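Local coordinates for galacto-N-biose/lacto-N-biose I transporter substrate-binding protein (Bifidobacterium longum, PDB 2Z8F) that binds galacto-N-biose and lacto-N-biose I, here holding lacto-N-tetraose, and probably delivers such sugars to its ABC transporter for uptake, at residues A371-E376 / F392-T397; G191-K196 / P365-V370; G29-N34 / V315-S320. One frame throughout, in Å; residues are numbered along the deposited sequence.

Contacts 1 and 2 are neighbours, their centres about 12 Å apart, and share helix 367-380. Phe392 CD1 of contact 1 lies 3.6 Å from Trp192 CZ2 of contact 2, and Ala395 CB packs 3.8 Å from Val370 CG1, joining both into one apolar core. Each touches the same terminal glucose of the bound tetrasaccharide. Contact 3 sits across the centre of the chain, about 34 Å from contact 1 and about 32 Å from contact 2, centre to centre. The side chain of Met30 is about 6 Å from a bound galactose. The sugar thus lies between these distant regions, as expected for the interdomain cleft of a solute-binding protein.

Contact 1: residues A371-E376 / F392-T397; sequences AAKMNE and FSDAQT. With NA (sodium ion), chain H; BGC (beta-D-glucopyranose), chain C.
Met374 and Ala395 make the apolar heart of this helix pair: CG of Met374 rests 3.8 Å from CB of Ala395, and SD passes close to the same methyl. Segments 371-376 and 392-397 run nearly antiparallel, at 153°, with their axes 8.8 Å apart. CG of Met374 stands anti to its own carbonyl carbon (chi1 -70°), and the chain bends only at its last torsion, which swings CE toward the Phe392 ring. That methyl comes obliquely to the ring, 4.4 Å from CE1. Phe392 itself faces helices 178-187 and 207-221, so methionine links the pair to a wider core.

Charged groups occupy another side of the interface. Lys373 leans its aliphatic part on Asp394, CE lying 3.8 Å from OD2, with the two side chains angled across one another. Its ammonium turns to its own helix, in a 2.7 Å salt bridge from NZ to OE1 of Glu376, one turn along. Lys373 NZ and Asp394 OD2 remain 4.9 Å apart, which is no direct bond but may still let the lysine ease the aspartate's negative charge. OD2 of Asp394 also takes a hydrogen bond from Thr377.

Metal binding claims both carboxylate oxygens of Asp394: the modelled sodium is chelated by OD1 and OD2, the nearer, OD2, at 2.2 Å. Two waters are modelled on the ion at distances too short to be trusted.

Sugar contacts come from the residues of 371-376 that take no part in the helix pairing. CB of Ala372 lies 3.4 Å from O5 of the glucose, and Ala371 and Asn375 adjoin it. This is an antiparallel helix pair with one helix backed by its partner and fronting the glycan pocket of a solute-binding protein.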
ATOM      1  N   ALA A 371      -0.699  -8.367  10.556  1.00 16.71           N
ATOM      2  CA  ALA A 371      -1.769  -7.672   9.874  1.00 16.52           C
ATOM      3  C   ALA A 371      -3.113  -8.404  10.026  1.00 16.79           C
ATOM      4  O   ALA A 371      -4.148  -7.761  10.253  1.00 18.56           O
ATOM      5  CB  ALA A 371      -1.391  -7.488   8.406  1.00 16.95           C
ATOM      6  N   ALA A 372      -3.077  -9.734   9.943  1.00 17.54           N
ATOM      7  CA  ALA A 372      -4.279 -10.549  10.132  1.00 17.58           C
ATOM      8  C   ALA A 372      -4.890 -10.310  11.518  1.00 17.93           C
ATOM      9  O   ALA A 372      -6.101 -10.063  11.644  1.00 18.00           O
ATOM     10  CB  ALA A 372      -3.961 -12.027   9.912  1.00 18.32           C
ATOM     11  N   LYS A 373      -4.041 -10.321  12.548  1.00 17.97           N
ATOM     12  CA  LYS A 373      -4.495 -10.111  13.936  1.00 18.27           C
ATOM     13  C   LYS A 373      -5.014  -8.696  14.112  1.00 17.75           C
ATOM     14  O   LYS A 373      -6.042  -8.485  14.752  1.00 17.29           O
ATOM     15  CB  LYS A 373      -3.366 -10.364  14.951  1.00 18.38           C
ATOM     16  CG  LYS A 373      -3.882 -10.311  16.401  1.00 20.75           C
ATOM     17  CD  LYS A 373      -4.692 -11.569  16.656  1.00 25.63           C
ATOM     18  CE  LYS A 373      -5.570 -11.463  17.850  1.00 31.44           C
ATOM     19  NZ  LYS A 373      -6.239 -12.790  17.985  1.00 32.25           N
ATOM     20  N   MET A 374      -4.297  -7.718  13.540  1.00 17.16           N
ATOM     21  CA  MET A 374      -4.740  -6.328  13.592  1.00 16.59           C
ATOM     22  C   MET A 374      -6.140  -6.129  13.028  1.00 17.08           C
ATOM     23  O   MET A 374      -6.963  -5.451  13.631  1.00 16.25           O
ATOM     24  CB  MET A 374      -3.717  -5.391  12.910  1.00 17.03           C
ATOM     25  CG  MET A 374      -2.403  -5.249  13.716  1.00 15.37           C
ATOM     26  SD  MET A 374      -1.274  -4.146  12.818  1.00 17.40           S
ATOM     27  CE  MET A 374      -2.065  -2.615  12.981  1.00 15.48           C
ATOM     28  N   ASN A 375      -6.421  -6.769  11.892  1.00 16.88           N
ATOM     29  CA  ASN A 375      -7.738  -6.677  11.279  1.00 17.46           C
ATOM     30  C   ASN A 375      -8.834  -7.320  12.146  1.00 17.14           C
ATOM     31  O   ASN A 375      -9.917  -6.767  12.285  1.00 18.31           O
ATOM     32  CB  ASN A 375      -7.722  -7.379   9.929  1.00 16.29           C
ATOM     33  CG  ASN A 375      -7.043  -6.554   8.825  1.00 20.22           C
ATOM     34  OD1 ASN A 375      -6.374  -5.535   9.079  1.00 18.89           O
ATOM     35  ND2 ASN A 375      -7.260  -6.984   7.577  1.00 23.35           N
ATOM     36  N   GLU A 376      -8.543  -8.482  12.701  1.00 18.06           N
ATOM     37  CA  GLU A 376      -9.482  -9.175  13.573  1.00 19.24           C
ATOM     38  C   GLU A 376      -9.814  -8.314  14.783  1.00 19.70           C
ATOM     39  O   GLU A 376     -10.974  -8.111  15.128  1.00 20.24           O
ATOM     40  CB  GLU A 376      -8.852 -10.466  14.023  1.00 20.60           C
ATOM     41  CG  GLU A 376      -9.782 -11.363  14.840  1.00 24.72           C
ATOM     42  CD  GLU A 376      -9.047 -12.570  15.336  1.00 28.96           C
ATOM     43  OE1 GLU A 376      -8.392 -12.480  16.385  1.00 30.92           O
ATOM     44  OE2 GLU A 376      -9.122 -13.622  14.674  1.00 33.21           O
ATOM     45  N   PHE A 392      -3.053  -2.600  18.814  1.00 16.18           N
ATOM     46  CA  PHE A 392      -1.607  -2.492  18.974  1.00 16.81           C
ATOM     47  C   PHE A 392      -1.010  -3.377  20.041  1.00 17.19           C
ATOM     48  O   PHE A 392       0.079  -3.907  19.867  1.00 17.77           O
ATOM     49  CB  PHE A 392      -1.236  -1.034  19.236  1.00 16.65           C
ATOM     50  CG  PHE A 392      -1.685  -0.116  18.127  1.00 14.83           C
ATOM     51  CD1 PHE A 392      -1.014  -0.125  16.894  1.00 16.24           C
ATOM     52  CD2 PHE A 392      -2.792   0.717  18.301  1.00 15.65           C
ATOM     53  CE1 PHE A 392      -1.457   0.720  15.827  1.00 13.79           C
ATOM     54  CE2 PHE A 392      -3.211   1.568  17.251  1.00 18.52           C
ATOM     55  CZ  PHE A 392      -2.539   1.539  16.022  1.00 14.91           C
ATOM     56  N   SER A 393      -1.759  -3.604  21.121  1.00 17.41           N
ATOM     57  CA  SER A 393      -1.299  -4.572  22.112  1.00 19.03           C
ATOM     58  C   SER A 393      -1.353  -5.989  21.544  1.00 17.45           C
ATOM     59  O   SER A 393      -0.444  -6.782  21.762  1.00 19.69           O
ATOM     60  CB  SER A 393      -2.075  -4.440  23.428  1.00 20.09           C
ATOM     61  OG  SER A 393      -3.449  -4.623  23.231  1.00 25.92           O
ATOM     62  N   ASP A 394      -2.385  -6.302  20.764  1.00 16.65           N
ATOM     63  CA  ASP A 394      -2.388  -7.591  20.096  1.00 16.27           C
ATOM     64  C   ASP A 394      -1.308  -7.755  19.032  1.00 15.85           C
ATOM     65  O   ASP A 394      -0.706  -8.827  18.908  1.00 16.06           O
ATOM     66  CB  ASP A 394      -3.750  -7.848  19.451  1.00 14.68           C
ATOM     67  CG  ASP A 394      -4.860  -8.072  20.469  1.00 18.45           C
ATOM     68  OD1 ASP A 394      -4.622  -8.006  21.702  1.00 17.72           O
ATOM     69  OD2 ASP A 394      -6.027  -8.346  20.046  1.00 18.07           O
ATOM     70  N   ALA A 395      -1.075  -6.693  18.252  1.00 15.74           N
ATOM     71  CA  ALA A 395       0.013  -6.705  17.298  1.00 15.89           C
ATOM     72  C   ALA A 395       1.359  -7.036  17.992  1.00 16.02           C
ATOM     73  O   ALA A 395       2.180  -7.768  17.445  1.00 15.22           O
ATOM     74  CB  ALA A 395       0.093  -5.363  16.547  1.00 15.81           C
ATOM     75  N   GLN A 396       1.579  -6.456  19.173  1.00 16.79           N
ATOM     76  CA  GLN A 396       2.826  -6.716  19.912  1.00 17.94           C
ATOM     77  C   GLN A 396       3.026  -8.213  20.161  1.00 17.90           C
ATOM     78  O   GLN A 396       4.067  -8.797  19.823  1.00 16.85           O
ATOM     79  CB  GLN A 396       2.824  -5.951  21.241  1.00 18.79           C
ATOM     80  CG  GLN A 396       4.019  -6.282  22.150  1.00 19.51           C
ATOM     81  CD  GLN A 396       5.323  -5.711  21.661  1.00 17.74           C
ATOM     82  OE1 GLN A 396       5.353  -4.741  20.895  1.00 22.44           O
ATOM     83  NE2 GLN A 396       6.424  -6.323  22.079  1.00 18.88           N
ATOM     84  N   THR A 397       2.010  -8.824  20.764  1.00 18.30           N
ATOM     85  CA  THR A 397       2.051 -10.229  21.079  1.00 19.59           C
ATOM     86  C   THR A 397       2.145 -11.124  19.836  1.00 18.79           C
ATOM     87  O   THR A 397       2.949 -12.057  19.799  1.00 18.52           O
ATOM     88  CB  THR A 397       0.819 -10.578  21.923  1.00 20.64           C
ATOM     89  OG1 THR A 397       0.767  -9.683  23.051  1.00 24.92           O
ATOM     90  CG2 THR A 397       0.989 -11.939  22.430  1.00 23.25           C
TER
HETATM   91 NA    NA H  18      -6.940  -8.427  22.040  1.00 14.12          NA
HETATM   92  C2  BGC C   1      -7.688 -11.305   6.241  1.00 30.46           C
HETATM   93  C3  BGC C   1      -7.369 -10.475   4.998  1.00 29.88           C
HETATM   94  C4  BGC C   1      -6.139  -9.558   5.206  1.00 26.98           C
HETATM   95  C5  BGC C   1      -4.997 -10.373   5.834  1.00 27.80           C
HETATM   96  C6  BGC C   1      -3.724  -9.588   6.170  1.00 27.20           C
HETATM   97  C1  BGC C   1      -6.443 -12.001   6.753  1.00 28.66           C
HETATM   98  O1  BGC C   1      -6.804 -12.667   7.942  1.00 29.58           O
HETATM   99  O2  BGC C   1      -8.672 -12.286   5.948  1.00 31.31           O
HETATM  100  O3  BGC C   1      -8.525  -9.727   4.695  1.00 33.65           O
HETATM  101  O4  BGC C   1      -5.685  -9.041   3.958  1.00 23.46           O
HETATM  102  O5  BGC C   1      -5.434 -11.028   7.022  1.00 26.92           O
HETATM  103  O6  BGC C   1      -2.657 -10.525   6.275  1.00 28.96           O
HETATM  104  O   HOH W   1      -7.477  -6.684  21.968  1.00 32.69           O
HETATM  105  O   HOH W   2      -8.690  -8.888  21.376  1.00 34.42           O

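Contact 2: residues G191-K196 / P365-V370; sequences GWYKVK and PGFSAV. With BGC (beta-D-glucopyranose), chain C.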
ATOM      1  N   GLY A 191       9.416   3.308  13.798  1.00 18.52           N
ATOM      2  CA  GLY A 191       9.352   1.883  13.517  1.00 17.42           C
ATOM      3  C   GLY A 191       8.848   1.085  14.706  1.00 17.36           C
ATOM      4  O   GLY A 191       8.931   1.523  15.865  1.00 17.93           O
ATOM      5  N   TRP A 192       8.307  -0.082  14.403  1.00 16.26           N
ATOM      6  CA  TRP A 192       7.935  -1.080  15.402  1.00 16.89           C
ATOM      7  C   TRP A 192       8.958  -2.199  15.573  1.00 17.74           C
ATOM      8  O   TRP A 192       8.915  -2.920  16.562  1.00 18.28           O
ATOM      9  CB  TRP A 192       6.629  -1.764  14.971  1.00 16.46           C
ATOM     10  CG  TRP A 192       5.425  -0.905  15.056  1.00 15.78           C
ATOM     11  CD1 TRP A 192       5.327   0.366  15.567  1.00 14.86           C
ATOM     12  CD2 TRP A 192       4.092  -1.290  14.690  1.00 14.83           C
ATOM     13  NE1 TRP A 192       4.021   0.818  15.507  1.00 15.55           N
ATOM     14  CE2 TRP A 192       3.242  -0.196  14.991  1.00 14.35           C
ATOM     15  CE3 TRP A 192       3.540  -2.466  14.157  1.00 17.04           C
ATOM     16  CZ2 TRP A 192       1.866  -0.224  14.751  1.00 16.18           C
ATOM     17  CZ3 TRP A 192       2.175  -2.498  13.929  1.00 14.77           C
ATOM     18  CH2 TRP A 192       1.354  -1.390  14.219  1.00 13.85           C
ATOM     19  N   TYR A 193       9.826  -2.382  14.582  1.00 18.00           N
ATOM     20  CA  TYR A 193      10.667  -3.580  14.500  1.00 19.49           C
ATOM     21  C   TYR A 193      12.104  -3.204  14.215  1.00 21.40           C
ATOM     22  O   TYR A 193      12.371  -2.479  13.253  1.00 21.16           O
ATOM     23  CB  TYR A 193      10.181  -4.505  13.381  1.00 19.69           C
ATOM     24  CG  TYR A 193       8.709  -4.866  13.477  1.00 19.54           C
ATOM     25  CD1 TYR A 193       8.226  -5.635  14.541  1.00 18.05           C
ATOM     26  CD2 TYR A 193       7.812  -4.457  12.492  1.00 19.36           C
ATOM     27  CE1 TYR A 193       6.861  -5.946  14.642  1.00 19.76           C
ATOM     28  CE2 TYR A 193       6.443  -4.777  12.576  1.00 16.27           C
ATOM     29  CZ  TYR A 193       5.988  -5.536  13.639  1.00 17.86           C
ATOM     30  OH  TYR A 193       4.645  -5.877  13.704  1.00 18.35           O
ATOM     31  N   LYS A 194      13.016  -3.645  15.075  1.00 22.95           N
ATOM     32  CA  LYS A 194      14.444  -3.413  14.829  1.00 24.82           C
ATOM     33  C   LYS A 194      15.268  -4.641  15.156  1.00 24.64           C
ATOM     34  O   LYS A 194      14.972  -5.349  16.121  1.00 23.84           O
ATOM     35  CB  LYS A 194      14.971  -2.213  15.614  1.00 26.32           C
ATOM     36  CG  LYS A 194      14.498  -2.094  17.023  1.00 30.59           C
ATOM     37  CD  LYS A 194      15.561  -1.394  17.871  1.00 36.64           C
ATOM     38  CE  LYS A 194      15.119  -1.306  19.322  1.00 39.37           C
ATOM     39  NZ  LYS A 194      16.167  -0.684  20.187  1.00 42.04           N
ATOM     40  N   VAL A 195      16.280  -4.901  14.326  1.00 25.07           N
ATOM     41  CA  VAL A 195      17.236  -5.958  14.593  1.00 25.72           C
ATOM     42  C   VAL A 195      18.302  -5.372  15.510  1.00 26.17           C
ATOM     43  O   VAL A 195      18.866  -4.308  15.224  1.00 26.44           O
ATOM     44  CB  VAL A 195      17.876  -6.511  13.308  1.00 26.20           C
ATOM     45  CG1 VAL A 195      19.013  -7.438  13.637  1.00 26.50           C
ATOM     46  CG2 VAL A 195      16.839  -7.285  12.510  1.00 26.51           C
ATOM     47  N   LYS A 196      18.527  -6.046  16.626  1.00 25.85           N
ATOM     48  CA  LYS A 196      19.588  -5.644  17.532  1.00 26.28           C
ATOM     49  C   LYS A 196      20.531  -6.825  17.615  1.00 25.29           C
ATOM     50  O   LYS A 196      20.468  -7.632  18.539  1.00 25.44           O
ATOM     51  CB  LYS A 196      19.022  -5.223  18.891  1.00 27.27           C
ATOM     52  CG  LYS A 196      18.466  -3.810  18.889  1.00 31.06           C
ATOM     53  CD  LYS A 196      18.795  -3.048  20.185  1.00 36.23           C
ATOM     54  CE  LYS A 196      20.246  -3.266  20.640  1.00 37.97           C
ATOM     55  NZ  LYS A 196      20.720  -2.293  21.689  1.00 37.66           N
ATOM     56  N   PRO A 365       9.827 -10.296   9.258  1.00 18.10           N
ATOM     57  CA  PRO A 365       9.325 -11.481   8.518  1.00 18.15           C
ATOM     58  C   PRO A 365       8.118 -12.070   9.237  1.00 18.76           C
ATOM     59  O   PRO A 365       8.181 -12.305  10.447  1.00 19.33           O
ATOM     60  CB  PRO A 365      10.492 -12.459   8.547  1.00 18.13           C
ATOM     61  CG  PRO A 365      11.483 -11.911   9.543  1.00 20.37           C
ATOM     62  CD  PRO A 365      11.209 -10.454   9.741  1.00 18.68           C
ATOM     63  N   GLY A 366       7.035 -12.327   8.498  1.00 18.95           N
ATOM     64  CA  GLY A 366       5.805 -12.837   9.125  1.00 18.67           C
ATOM     65  C   GLY A 366       4.772 -11.773   9.462  1.00 17.56           C
ATOM     66  O   GLY A 366       3.775 -12.030  10.161  1.00 17.92           O
ATOM     67  N   PHE A 367       4.980 -10.565   8.941  1.00 17.89           N
ATOM     68  CA  PHE A 367       4.069  -9.457   9.220  1.00 16.75           C
ATOM     69  C   PHE A 367       2.631  -9.761   8.762  1.00 16.76           C
ATOM     70  O   PHE A 367       1.675  -9.188   9.271  1.00 16.44           O
ATOM     71  CB  PHE A 367       4.571  -8.147   8.584  1.00 17.62           C
ATOM     72  CG  PHE A 367       3.730  -6.963   8.942  1.00 17.83           C
ATOM     73  CD1 PHE A 367       3.851  -6.350  10.207  1.00 18.02           C
ATOM     74  CD2 PHE A 367       2.793  -6.446   8.045  1.00 18.27           C
ATOM     75  CE1 PHE A 367       3.052  -5.259  10.554  1.00 17.55           C
ATOM     76  CE2 PHE A 367       1.996  -5.358   8.382  1.00 18.37           C
ATOM     77  CZ  PHE A 367       2.122  -4.749   9.636  1.00 17.42           C
ATOM     78  N   SER A 368       2.483 -10.699   7.834  1.00 17.75           N
ATOM     79  CA  SER A 368       1.141 -11.060   7.393  1.00 18.77           C
ATOM     80  C   SER A 368       0.238 -11.525   8.540  1.00 18.20           C
ATOM     81  O   SER A 368      -0.964 -11.225   8.551  1.00 18.31           O
ATOM     82  CB  SER A 368       1.238 -12.127   6.308  1.00 18.99           C
ATOM     83  OG  SER A 368       1.703 -13.349   6.848  1.00 20.71           O
ATOM     84  N   ALA A 369       0.823 -12.250   9.497  1.00 18.73           N
ATOM     85  CA  ALA A 369       0.097 -12.710  10.687  1.00 18.09           C
ATOM     86  C   ALA A 369      -0.239 -11.547  11.603  1.00 18.07           C
ATOM     87  O   ALA A 369      -1.272 -11.550  12.259  1.00 18.01           O
ATOM     88  CB  ALA A 369       0.926 -13.757  11.452  1.00 18.81           C
ATOM     89  N   VAL A 370       0.672 -10.576  11.696  1.00 17.62           N
ATOM     90  CA  VAL A 370       0.396  -9.376  12.466  1.00 17.28           C
ATOM     91  C   VAL A 370      -0.754  -8.586  11.867  1.00 17.21           C
ATOM     92  O   VAL A 370      -1.680  -8.181  12.567  1.00 17.86           O
ATOM     93  CB  VAL A 370       1.656  -8.512  12.603  1.00 16.98           C
ATOM     94  CG1 VAL A 370       1.388  -7.349  13.531  1.00 18.85           C
ATOM     95  CG2 VAL A 370       2.789  -9.395  13.099  1.00 15.96           C
TER
HETATM   96  C2  BGC C   1      -7.688 -11.305   6.241  1.00 30.46           C
HETATM   97  C3  BGC C   1      -7.369 -10.475   4.998  1.00 29.88           C
HETATM   98  C4  BGC C   1      -6.139  -9.558   5.206  1.00 26.98           C
HETATM   99  C5  BGC C   1      -4.997 -10.373   5.834  1.00 27.80           C
HETATM  100  C6  BGC C   1      -3.724  -9.588   6.170  1.00 27.20           C
HETATM  101  C1  BGC C   1      -6.443 -12.001   6.753  1.00 28.66           C
HETATM  102  O1  BGC C   1      -6.804 -12.667   7.942  1.00 29.58           O
HETATM  103  O2  BGC C   1      -8.672 -12.286   5.948  1.00 31.31           O
HETATM  104  O3  BGC C   1      -8.525  -9.727   4.695  1.00 33.65           O
HETATM  105  O4  BGC C   1      -5.685  -9.041   3.958  1.00 23.46           O
HETATM  106  O5  BGC C   1      -5.434 -11.028   7.022  1.00 26.92           O
HETATM  107  O6  BGC C   1      -2.657 -10.525   6.275  1.00 28.96           O
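The closest CA atoms of these segments, those of Tyr193 and Pro365, are 10.0 Å apart, so side chains alone bridge the gap. Residues 193-196 are one strand of a two-stranded antiparallel hairpin, paired with 199-202, while 365-370 turns into the start of helix 367-380. Gly366 takes a positive phi of 96° at that turn, and its carbonyl oxygen receives the amide of Ala369.

Tyr193 does most of the bridging. Its OH arrives in the plane of the Phe367 ring, at the edge, 3.6 Å from CE1, and the two side chains cross at about a right angle. The ring atom CE2 of Tyr193 adds a 3.8 Å approach to CD1 of Phe367. Phe367 can present this edge because its CG stands anti to the backbone N (chi1 -175°), carrying the ring out toward the hairpin. Val370 meets the same phenol head-on, with CG1 3.6 Å from Tyr193 OH. Trp192 adds a looser touch, CZ3 lying 4.4 Å from Phe367 CE1 and near the plane of that ring. Behind, CB of Trp192 sits over the centre of one face of Tyr193.

Within this buried cluster the Tyr193 hydroxyl finds its polar partner in Ser399, a hydrogen bond to helix 389-405. Its approaches to Phe367 and Val370 are to carbon atoms and are van der Waals packing. The cluster packs against the first turn of helix 367-380, whose Ser368 carbonyl oxygen accepts a 2.9 Å hydrogen bond from glucose O6, consistent with an apolar contact backing a polar hold on the sugar.

Contact 3: residues G29-N34 / V315-S320; sequences GMTLVN and VPDLVS
The carboxylate of Asp317 turns one face to Thr31, whose methyl CG2 stands over it, 3.7 Å from OD1; no aromatic ring takes part. Around the oxygen end a water joins the same two residues: it donates to OD1 of Asp317 and is 2.8 Å from Thr31 OG1. The second flat group is the Ser320 carbonyl. Met30, extended beyond CG, runs alongside its oxygen, with CG 3.2 Å and CE 3.6 Å from Ser320 O.

One direct hydrogen bond ties the segments. The Thr31 backbone N-H reaches Ser320 OG at 3.0 Å with a fairly straight angle of 157°. That hydroxyl lies between its own N and carbonyl carbon (chi1 85°), which curls it back over the helix to donate to Asp317 O at 2.6 Å. Thr31 O is held in turn by Gln321 NE2, and Leu32 then occupies the N-cap position of helix 33-43.

Chemically, the serine hydroxyl is a relay: it accepts from the loop and donates to the Asp317 carbonyl within helix 315-320. With the bridging water, it makes this a polar, partly solvated clasp that docks the loop before helix 33-43.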
ATOM      1  N   GLY A  29     -10.753   1.704 -17.969  1.00 24.88           N
ATOM      2  CA  GLY A  29     -10.083   3.009 -18.023  1.00 24.09           C
ATOM      3  C   GLY A  29      -8.567   2.942 -17.887  1.00 24.14           C
ATOM      4  O   GLY A  29      -7.849   3.885 -18.247  1.00 25.65           O
ATOM      5  N   MET A  30      -8.083   1.832 -17.352  1.00 21.87           N
ATOM      6  CA  MET A  30      -6.654   1.603 -17.169  1.00 20.67           C
ATOM      7  C   MET A  30      -5.977   1.009 -18.414  1.00 20.11           C
ATOM      8  O   MET A  30      -6.631   0.323 -19.235  1.00 20.29           O
ATOM      9  CB  MET A  30      -6.462   0.664 -15.988  1.00 20.27           C
ATOM     10  CG  MET A  30      -7.008   1.264 -14.702  1.00 20.17           C
ATOM     11  SD  MET A  30      -6.536   0.250 -13.308  1.00 19.01           S
ATOM     12  CE  MET A  30      -6.917   1.353 -11.917  1.00 19.69           C
ATOM     13  N   THR A  31      -4.679   1.259 -18.551  1.00 19.91           N
ATOM     14  CA  THR A  31      -3.870   0.570 -19.568  1.00 20.33           C
ATOM     15  C   THR A  31      -3.551  -0.804 -19.004  1.00 20.09           C
ATOM     16  O   THR A  31      -2.815  -0.947 -18.026  1.00 20.34           O
ATOM     17  CB  THR A  31      -2.575   1.362 -19.941  1.00 20.27           C
ATOM     18  OG1 THR A  31      -2.939   2.664 -20.410  1.00 21.52           O
ATOM     19  CG2 THR A  31      -1.762   0.617 -21.002  1.00 21.53           C
ATOM     20  N   LEU A  32      -4.156  -1.834 -19.592  1.00 19.69           N
ATOM     21  CA  LEU A  32      -4.073  -3.154 -19.009  1.00 18.91           C
ATOM     22  C   LEU A  32      -2.661  -3.694 -19.000  1.00 18.18           C
ATOM     23  O   LEU A  32      -1.889  -3.443 -19.924  1.00 18.18           O
ATOM     24  CB  LEU A  32      -4.951  -4.133 -19.802  1.00 19.59           C
ATOM     25  CG  LEU A  32      -6.423  -3.738 -19.802  1.00 20.30           C
ATOM     26  CD1 LEU A  32      -7.130  -4.592 -20.858  1.00 23.24           C
ATOM     27  CD2 LEU A  32      -7.054  -3.976 -18.436  1.00 23.91           C
ATOM     28  N   VAL A  33      -2.334  -4.464 -17.966  1.00 19.05           N
ATOM     29  CA  VAL A  33      -1.000  -5.051 -17.904  1.00 18.96           C
ATOM     30  C   VAL A  33      -0.697  -5.821 -19.201  1.00 19.55           C
ATOM     31  O   VAL A  33       0.395  -5.723 -19.755  1.00 19.92           O
ATOM     32  CB  VAL A  33      -0.785  -5.955 -16.667  1.00 18.85           C
ATOM     33  CG1 VAL A  33       0.556  -6.643 -16.739  1.00 19.35           C
ATOM     34  CG2 VAL A  33      -0.905  -5.130 -15.397  1.00 18.48           C
ATOM     35  N   ASN A  34      -1.675  -6.544 -19.729  1.00 20.13           N
ATOM     36  CA  ASN A  34      -1.406  -7.298 -20.938  1.00 21.21           C
ATOM     37  C   ASN A  34      -1.111  -6.455 -22.170  1.00 20.18           C
ATOM     38  O   ASN A  34      -0.370  -6.891 -23.058  1.00 20.77           O
ATOM     39  CB  ASN A  34      -2.552  -8.246 -21.220  1.00 21.77           C
ATOM     40  CG  ASN A  34      -2.609  -9.394 -20.202  1.00 24.87           C
ATOM     41  OD1 ASN A  34      -3.678  -9.771 -19.765  1.00 32.79           O
ATOM     42  ND2 ASN A  34      -1.444  -9.947 -19.836  1.00 28.73           N
ATOM     43  N   VAL A 315       6.195   4.642 -17.018  1.00 17.60           N
ATOM     44  CA  VAL A 315       5.558   5.487 -16.034  1.00 19.30           C
ATOM     45  C   VAL A 315       4.074   5.798 -16.298  1.00 19.54           C
ATOM     46  O   VAL A 315       3.237   5.527 -15.431  1.00 19.04           O
ATOM     47  CB  VAL A 315       6.438   6.726 -15.741  1.00 18.95           C
ATOM     48  CG1 VAL A 315       5.693   7.787 -14.937  1.00 19.21           C
ATOM     49  CG2 VAL A 315       7.702   6.252 -15.010  1.00 21.04           C
ATOM     50  N   PRO A 316       3.739   6.383 -17.460  1.00 19.26           N
ATOM     51  CA  PRO A 316       2.312   6.698 -17.655  1.00 19.72           C
ATOM     52  C   PRO A 316       1.386   5.466 -17.531  1.00 19.33           C
ATOM     53  O   PRO A 316       0.296   5.579 -16.968  1.00 19.39           O
ATOM     54  CB  PRO A 316       2.265   7.288 -19.063  1.00 20.27           C
ATOM     55  CG  PRO A 316       3.676   7.748 -19.343  1.00 21.24           C
ATOM     56  CD  PRO A 316       4.580   6.834 -18.592  1.00 20.04           C
ATOM     57  N   ASP A 317       1.823   4.324 -18.050  1.00 19.75           N
ATOM     58  CA  ASP A 317       0.995   3.115 -18.012  1.00 19.51           C
ATOM     59  C   ASP A 317       0.805   2.642 -16.570  1.00 18.91           C
ATOM     60  O   ASP A 317      -0.291   2.289 -16.170  1.00 18.75           O
ATOM     61  CB  ASP A 317       1.585   1.993 -18.862  1.00 20.30           C
ATOM     62  CG  ASP A 317       1.646   2.332 -20.357  1.00 22.76           C
ATOM     63  OD1 ASP A 317       0.921   3.227 -20.823  1.00 25.81           O
ATOM     64  OD2 ASP A 317       2.427   1.661 -21.057  1.00 27.23           O
ATOM     65  N   LEU A 318       1.883   2.659 -15.782  1.00 17.95           N
ATOM     66  CA  LEU A 318       1.766   2.319 -14.357  1.00 17.97           C
ATOM     67  C   LEU A 318       0.867   3.305 -13.614  1.00 17.53           C
ATOM     68  O   LEU A 318       0.046   2.907 -12.754  1.00 16.96           O
ATOM     69  CB  LEU A 318       3.164   2.336 -13.717  1.00 17.73           C
ATOM     70  CG  LEU A 318       4.210   1.336 -14.262  1.00 19.37           C
ATOM     71  CD1 LEU A 318       5.615   1.620 -13.707  1.00 20.53           C
ATOM     72  CD2 LEU A 318       3.825  -0.091 -13.967  1.00 21.46           C
ATOM     73  N   VAL A 319       1.040   4.602 -13.898  1.00 17.34           N
ATOM     74  CA  VAL A 319       0.188   5.612 -13.286  1.00 17.46           C
ATOM     75  C   VAL A 319      -1.278   5.326 -13.575  1.00 18.05           C
ATOM     76  O   VAL A 319      -2.114   5.468 -12.692  1.00 18.05           O
ATOM     77  CB  VAL A 319       0.572   7.058 -13.690  1.00 17.51           C
ATOM     78  CG1 VAL A 319      -0.518   8.065 -13.312  1.00 15.92           C
ATOM     79  CG2 VAL A 319       1.938   7.440 -13.084  1.00 17.90           C
ATOM     80  N   SER A 320      -1.577   4.855 -14.791  1.00 18.75           N
ATOM     81  CA  SER A 320      -2.961   4.549 -15.143  1.00 19.02           C
ATOM     82  C   SER A 320      -3.609   3.503 -14.207  1.00 18.49           C
ATOM     83  O   SER A 320      -4.830   3.527 -13.974  1.00 19.27           O
ATOM     84  CB  SER A 320      -3.062   4.104 -16.614  1.00 18.42           C
ATOM     85  OG  SER A 320      -2.805   2.720 -16.768  1.00 20.39           O
TER
HETATM   86  O   HOH W   3      -1.037   4.730 -20.451  1.00 47.11           O